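Local structure of glycerate 2-kinase (Pyrococcus horikoshii, 1X3L) at residues Glu141-Thr152 with Val233-Arg243. The protein catalyses the ATP-dependent phosphorylation of D-glycerate to 2-phosphoglycerate and also accepts other nucleotides or pyrophosphate as phosphate donor. Residues are numbered along the deposited sequence; the frame is centred on the assembly and turned at random.
Sequences EEGISLEDLKLT and VPESVRLHIER. With EDO (1,2-ethanediol), chain E.
Glu141 lays its CB over the imidazole of His240, a CH-pi contact 3.5 Å from the ring centroid and 12° off the normal. It starts a type II beta turn, Glu141 to Ile144, that leads into helix 146-158 and lies along helix 235-246, within the DUF4147 region of this type-1 glycerate kinase. The Glu141 carboxylate is nearly parallel to the ring.

Glu142 takes the ring at its edge. His240 ND1 donates to Glu142 OE2 at 2.6 Å and 163°, on the syn side of the carboxylate. This bond and the Glu141 contact would limit rotation of the imidazole. Glu142 is bent at chi2 (-60°), which turns its carboxylate back to the helix. OE2 also forms a long salt bridge of 3.5 Å with Arg243 NH1; Arg243 NE pairs with Glu248. A water bridges Glu142 O and Ser236 O. Gly143 has positive phi in the turn, and its N donates to a 1,2-ethanediol, probably from the crystallisation liquor.

Ile144 is buried. Its CD1 reaches His240 CB at 3.8 Å, and CG1 lies beside Ser236 O.

Ser145 is the N-cap of helix 146-158 and forms a capping box with Asp148. Ser145 N donates to Asp148 OD2 at 2.9 Å, and Asp148 N to Ser145 OG. The same OD2 receives a weak bond from Ser236 OG, linking the capping box to the other helix. Asp148 OD1 lies 3.3 Å from CB of Pro234, the N-cap residue of helix 235-246.

Thr152 closes the contact one turn on. Asp148 O takes two bonds, from Thr152 N on one face of its plane and from Thr152 OG1 on the other. OG1, which gives its proton to that carbonyl at 2.8 Å, also packs 3.3 Å from Val237 CG2.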
loop_
_atom_site.group_PDB
_atom_site.type_symbol
_atom_site.label_atom_id
_atom_site.label_comp_id
_atom_site.label_asym_id
_atom_site.label_seq_id
_atom_site.Cartn_x
_atom_site.Cartn_y
_atom_site.Cartn_z
ATOM N N GLU A 141 -9.635 19.561 14.757
ATOM C CA GLU A 141 -9.676 19.867 16.182
ATOM C C GLU A 141 -10.671 21.003 16.440
ATOM O O GLU A 141 -11.199 21.597 15.498
ATOM C CB GLU A 141 -8.284 20.258 16.679
ATOM C CG GLU A 141 -7.350 19.078 16.954
ATOM C CD GLU A 141 -7.821 18.205 18.112
ATOM O OE1 GLU A 141 -8.561 18.711 18.985
ATOM O OE2 GLU A 141 -7.442 17.013 18.162
ATOM N N GLU A 142 -10.911 21.319 17.709
ATOM C CA GLU A 142 -11.882 22.356 18.054
ATOM C C GLU A 142 -11.655 23.717 17.392
ATOM O O GLU A 142 -10.533 24.217 17.321
ATOM C CB GLU A 142 -11.976 22.516 19.580
ATOM C CG GLU A 142 -10.909 23.380 20.249
ATOM C CD GLU A 142 -9.499 22.864 20.051
ATOM O OE1 GLU A 142 -9.327 21.631 19.944
ATOM O OE2 GLU A 142 -8.562 23.697 20.018
ATOM N N GLY A 143 -12.743 24.296 16.892
ATOM C CA GLY A 143 -12.679 25.594 16.247
ATOM C C GLY A 143 -12.153 25.572 14.827
ATOM O O GLY A 143 -12.261 26.561 14.105
ATOM N N ILE A 144 -11.587 24.444 14.413
ATOM C CA ILE A 144 -11.036 24.332 13.070
ATOM C C ILE A 144 -12.032 23.712 12.100
ATOM O O ILE A 144 -12.540 22.613 12.326
ATOM C CB ILE A 144 -9.737 23.500 13.078
ATOM C CG1 ILE A 144 -8.723 24.140 14.029
ATOM C CG2 ILE A 144 -9.155 23.425 11.667
ATOM C CD1 ILE A 144 -7.455 23.327 14.228
ATOM N N SER A 145 -12.312 24.425 11.016
ATOM C CA SER A 145 -13.249 23.944 10.011
ATOM C C SER A 145 -12.515 23.176 8.919
ATOM O O SER A 145 -11.302 23.318 8.745
ATOM C CB SER A 145 -13.995 25.118 9.378
ATOM O OG SER A 145 -13.117 25.899 8.587
ATOM N N LEU A 146 -13.259 22.363 8.181
ATOM C CA LEU A 146 -12.673 21.596 7.098
ATOM C C LEU A 146 -12.005 22.559 6.129
ATOM O O LEU A 146 -10.986 22.239 5.517
ATOM C CB LEU A 146 -13.756 20.793 6.376
ATOM C CG LEU A 146 -13.332 20.034 5.116
ATOM C CD1 LEU A 146 -12.092 19.197 5.388
ATOM C CD2 LEU A 146 -14.482 19.162 4.661
ATOM N N GLU A 147 -12.577 23.751 6.003
ATOM C CA GLU A 147 -12.022 24.748 5.102
ATOM C C GLU A 147 -10.724 25.319 5.664
ATOM O O GLU A 147 -9.829 25.698 4.905
ATOM C CB GLU A 147 -13.035 25.867 4.857
ATOM C CG GLU A 147 -12.720 26.709 3.630
ATOM C CD GLU A 147 -12.505 25.860 2.383
ATOM O OE1 GLU A 147 -13.384 25.028 2.063
ATOM O OE2 GLU A 147 -11.457 26.027 1.720
ATOM N N ASP A 148 -10.619 25.385 6.990
ATOM C CA ASP A 148 -9.398 25.888 7.612
ATOM C C ASP A 148 -8.295 24.877 7.335
ATOM O O ASP A 148 -7.146 25.243 7.089
ATOM C CB ASP A 148 -9.562 26.049 9.128
ATOM C CG ASP A 148 -10.458 27.213 9.502
ATOM O OD1 ASP A 148 -10.329 28.292 8.885
ATOM O OD2 ASP A 148 -11.283 27.050 10.428
ATOM N N LEU A 149 -8.658 23.600 7.385
ATOM C CA LEU A 149 -7.710 22.523 7.130
ATOM C C LEU A 149 -7.174 22.633 5.708
ATOM O O LEU A 149 -5.963 22.592 5.489
ATOM C CB LEU A 149 -8.387 21.164 7.330
ATOM C CG LEU A 149 -7.609 19.924 6.876
ATOM C CD1 LEU A 149 -6.233 19.884 7.530
ATOM C CD2 LEU A 149 -8.410 18.682 7.230
ATOM N N LYS A 150 -8.081 22.791 4.748
ATOM C CA LYS A 150 -7.692 22.910 3.347
ATOM C C LYS A 150 -6.714 24.058 3.129
ATOM O O LYS A 150 -5.678 23.885 2.493
ATOM C CB LYS A 150 -8.924 23.118 2.461
ATOM C CG LYS A 150 -9.898 21.948 2.435
ATOM C CD LYS A 150 -11.026 22.216 1.444
ATOM C CE LYS A 150 -12.027 21.082 1.409
ATOM N NZ LYS A 150 -13.100 21.328 0.403
ATOM N N LEU A 151 -7.041 25.232 3.657
ATOM C CA LEU A 151 -6.167 26.387 3.499
ATOM C C LEU A 151 -4.788 26.127 4.098
ATOM O O LEU A 151 -3.768 26.519 3.529
ATOM C CB LEU A 151 -6.790 27.620 4.160
ATOM C CG LEU A 151 -8.155 28.063 3.621
ATOM C CD1 LEU A 151 -8.599 29.328 4.343
ATOM C CD2 LEU A 151 -8.066 28.311 2.120
ATOM N N THR A 152 -4.759 25.465 5.250
ATOM C CA THR A 152 -3.496 25.165 5.911
ATOM C C THR A 152 -2.675 24.207 5.054
ATOM O O THR A 152 -1.511 24.469 4.756
ATOM C CB THR A 152 -3.726 24.533 7.301
ATOM O OG1 THR A 152 -4.513 25.419 8.108
ATOM C CG2 THR A 152 -2.394 24.281 7.995
ATOM N N VAL A 233 -1.743 31.056 8.023
ATOM C CA VAL A 233 -2.766 30.054 8.311
ATOM C C VAL A 233 -3.897 30.703 9.099
ATOM O O VAL A 233 -3.690 31.713 9.768
ATOM C CB VAL A 233 -2.199 28.887 9.146
ATOM C CG1 VAL A 233 -1.064 28.217 8.394
ATOM C CG2 VAL A 233 -1.721 29.397 10.500
ATOM N N PRO A 234 -5.111 30.133 9.031
ATOM C CA PRO A 234 -6.230 30.718 9.773
ATOM C C PRO A 234 -5.929 30.860 11.265
ATOM O O PRO A 234 -5.095 30.138 11.818
ATOM C CB PRO A 234 -7.380 29.751 9.491
ATOM C CG PRO A 234 -6.681 28.453 9.223
ATOM C CD PRO A 234 -5.518 28.882 8.372
ATOM N N GLU A 235 -6.616 31.800 11.905
ATOM C CA GLU A 235 -6.432 32.064 13.325
ATOM C C GLU A 235 -6.720 30.818 14.159
ATOM O O GLU A 235 -6.037 30.551 15.144
ATOM C CB GLU A 235 -7.357 33.206 13.762
ATOM C CG GLU A 235 -6.896 33.963 15.000
ATOM C CD GLU A 235 -7.955 34.921 15.521
ATOM O OE1 GLU A 235 -8.577 35.634 14.699
ATOM O OE2 GLU A 235 -8.162 34.967 16.754
ATOM N N SER A 236 -7.733 30.058 13.752
ATOM C CA SER A 236 -8.124 28.847 14.465
ATOM C C SER A 236 -6.989 27.833 14.556
ATOM O O SER A 236 -6.895 27.088 15.532
ATOM C CB SER A 236 -9.332 28.198 13.786
ATOM O OG SER A 236 -8.992 27.707 12.501
ATOM N N VAL A 237 -6.134 27.797 13.537
ATOM C CA VAL A 237 -5.012 26.866 13.540
ATOM C C VAL A 237 -3.957 27.332 14.538
ATOM O O VAL A 237 -3.467 26.538 15.343
ATOM C CB VAL A 237 -4.380 26.727 12.135
ATOM C CG1 VAL A 237 -3.089 25.918 12.212
ATOM C CG2 VAL A 237 -5.356 26.033 11.201
ATOM N N ARG A 238 -3.609 28.615 14.498
ATOM C CA ARG A 238 -2.627 29.133 15.440
ATOM C C ARG A 238 -3.144 28.968 16.863
ATOM O O ARG A 238 -2.396 28.588 17.766
ATOM C CB ARG A 238 -2.337 30.615 15.187
ATOM C CG ARG A 238 -1.291 30.891 14.119
ATOM C CD ARG A 238 -0.832 32.344 14.186
ATOM N NE ARG A 238 -1.947 33.271 14.003
ATOM C CZ ARG A 238 -2.604 33.430 12.859
ATOM N NH1 ARG A 238 -2.258 32.728 11.787
ATOM N NH2 ARG A 238 -3.619 34.283 12.791
ATOM N N LEU A 239 -4.430 29.241 17.060
ATOM C CA LEU A 239 -5.020 29.136 18.391
ATOM C C LEU A 239 -4.984 27.717 18.947
ATOM O O LEU A 239 -4.639 27.511 20.107
ATOM C CB LEU A 239 -6.464 29.648 18.386
ATOM C CG LEU A 239 -7.170 29.607 19.748
ATOM C CD1 LEU A 239 -6.422 30.490 20.742
ATOM C CD2 LEU A 239 -8.615 30.079 19.596
ATOM N N HIS A 240 -5.345 26.736 18.129
ATOM C CA HIS A 240 -5.332 25.363 18.610
ATOM C C HIS A 240 -3.921 24.925 18.967
ATOM O O HIS A 240 -3.713 24.221 19.953
ATOM C CB HIS A 240 -5.892 24.395 17.573
ATOM C CG HIS A 240 -5.792 22.966 18.000
ATOM N ND1 HIS A 240 -6.523 22.454 19.051
ATOM C CD2 HIS A 240 -4.993 21.960 17.573
ATOM C CE1 HIS A 240 -6.177 21.196 19.255
ATOM N NE2 HIS A 240 -5.250 20.872 18.371
ATOM N N ILE A 241 -2.956 25.342 18.157
ATOM C CA ILE A 241 -1.568 24.981 18.399
ATOM C C ILE A 241 -1.017 25.684 19.638
ATOM O O ILE A 241 -0.272 25.079 20.408
ATOM C CB ILE A 241 -0.696 25.283 17.154
ATOM C CG1 ILE A 241 -1.041 24.273 16.050
ATOM C CG2 ILE A 241 0.789 25.215 17.511
ATOM C CD1 ILE A 241 -0.369 24.534 14.717
ATOM N N GLU A 242 -1.380 26.950 19.833
ATOM C CA GLU A 242 -0.930 27.686 21.012
ATOM C C GLU A 242 -1.513 27.008 22.252
ATOM O O GLU A 242 -0.846 26.897 23.286
ATOM C CB GLU A 242 -1.395 29.144 20.955
ATOM C CG GLU A 242 -0.609 30.018 19.981
ATOM C CD GLU A 242 0.863 30.101 20.343
ATOM O OE1 GLU A 242 1.171 30.298 21.538
ATOM O OE2 GLU A 242 1.714 29.981 19.440
ATOM N N ARG A 243 -2.759 26.558 22.149
ATOM C CA ARG A 243 -3.403 25.874 23.263
ATOM C C ARG A 243 -2.629 24.591 23.561
ATOM O O ARG A 243 -2.451 24.220 24.720
ATOM C CB ARG A 243 -4.855 25.529 22.932
ATOM C CG ARG A 243 -5.785 26.728 22.789
ATOM C CD ARG A 243 -7.233 26.269 22.823
ATOM N NE ARG A 243 -7.561 25.693 24.126
ATOM C CZ ARG A 243 -8.582 24.873 24.355
ATOM N NH1 ARG A 243 -9.391 24.519 23.365
ATOM N NH2 ARG A 243 -8.787 24.397 25.576
HETATM C C1 EDO E . -15.837 21.242 18.135
HETATM O O1 EDO E . -15.384 22.056 19.224
HETATM C C2 EDO E . -16.403 22.117 17.015
HETATM O O2 EDO E . -15.394 23.010 16.525
HETATM O O HOH W 1 -9.174 26.595 17.332
#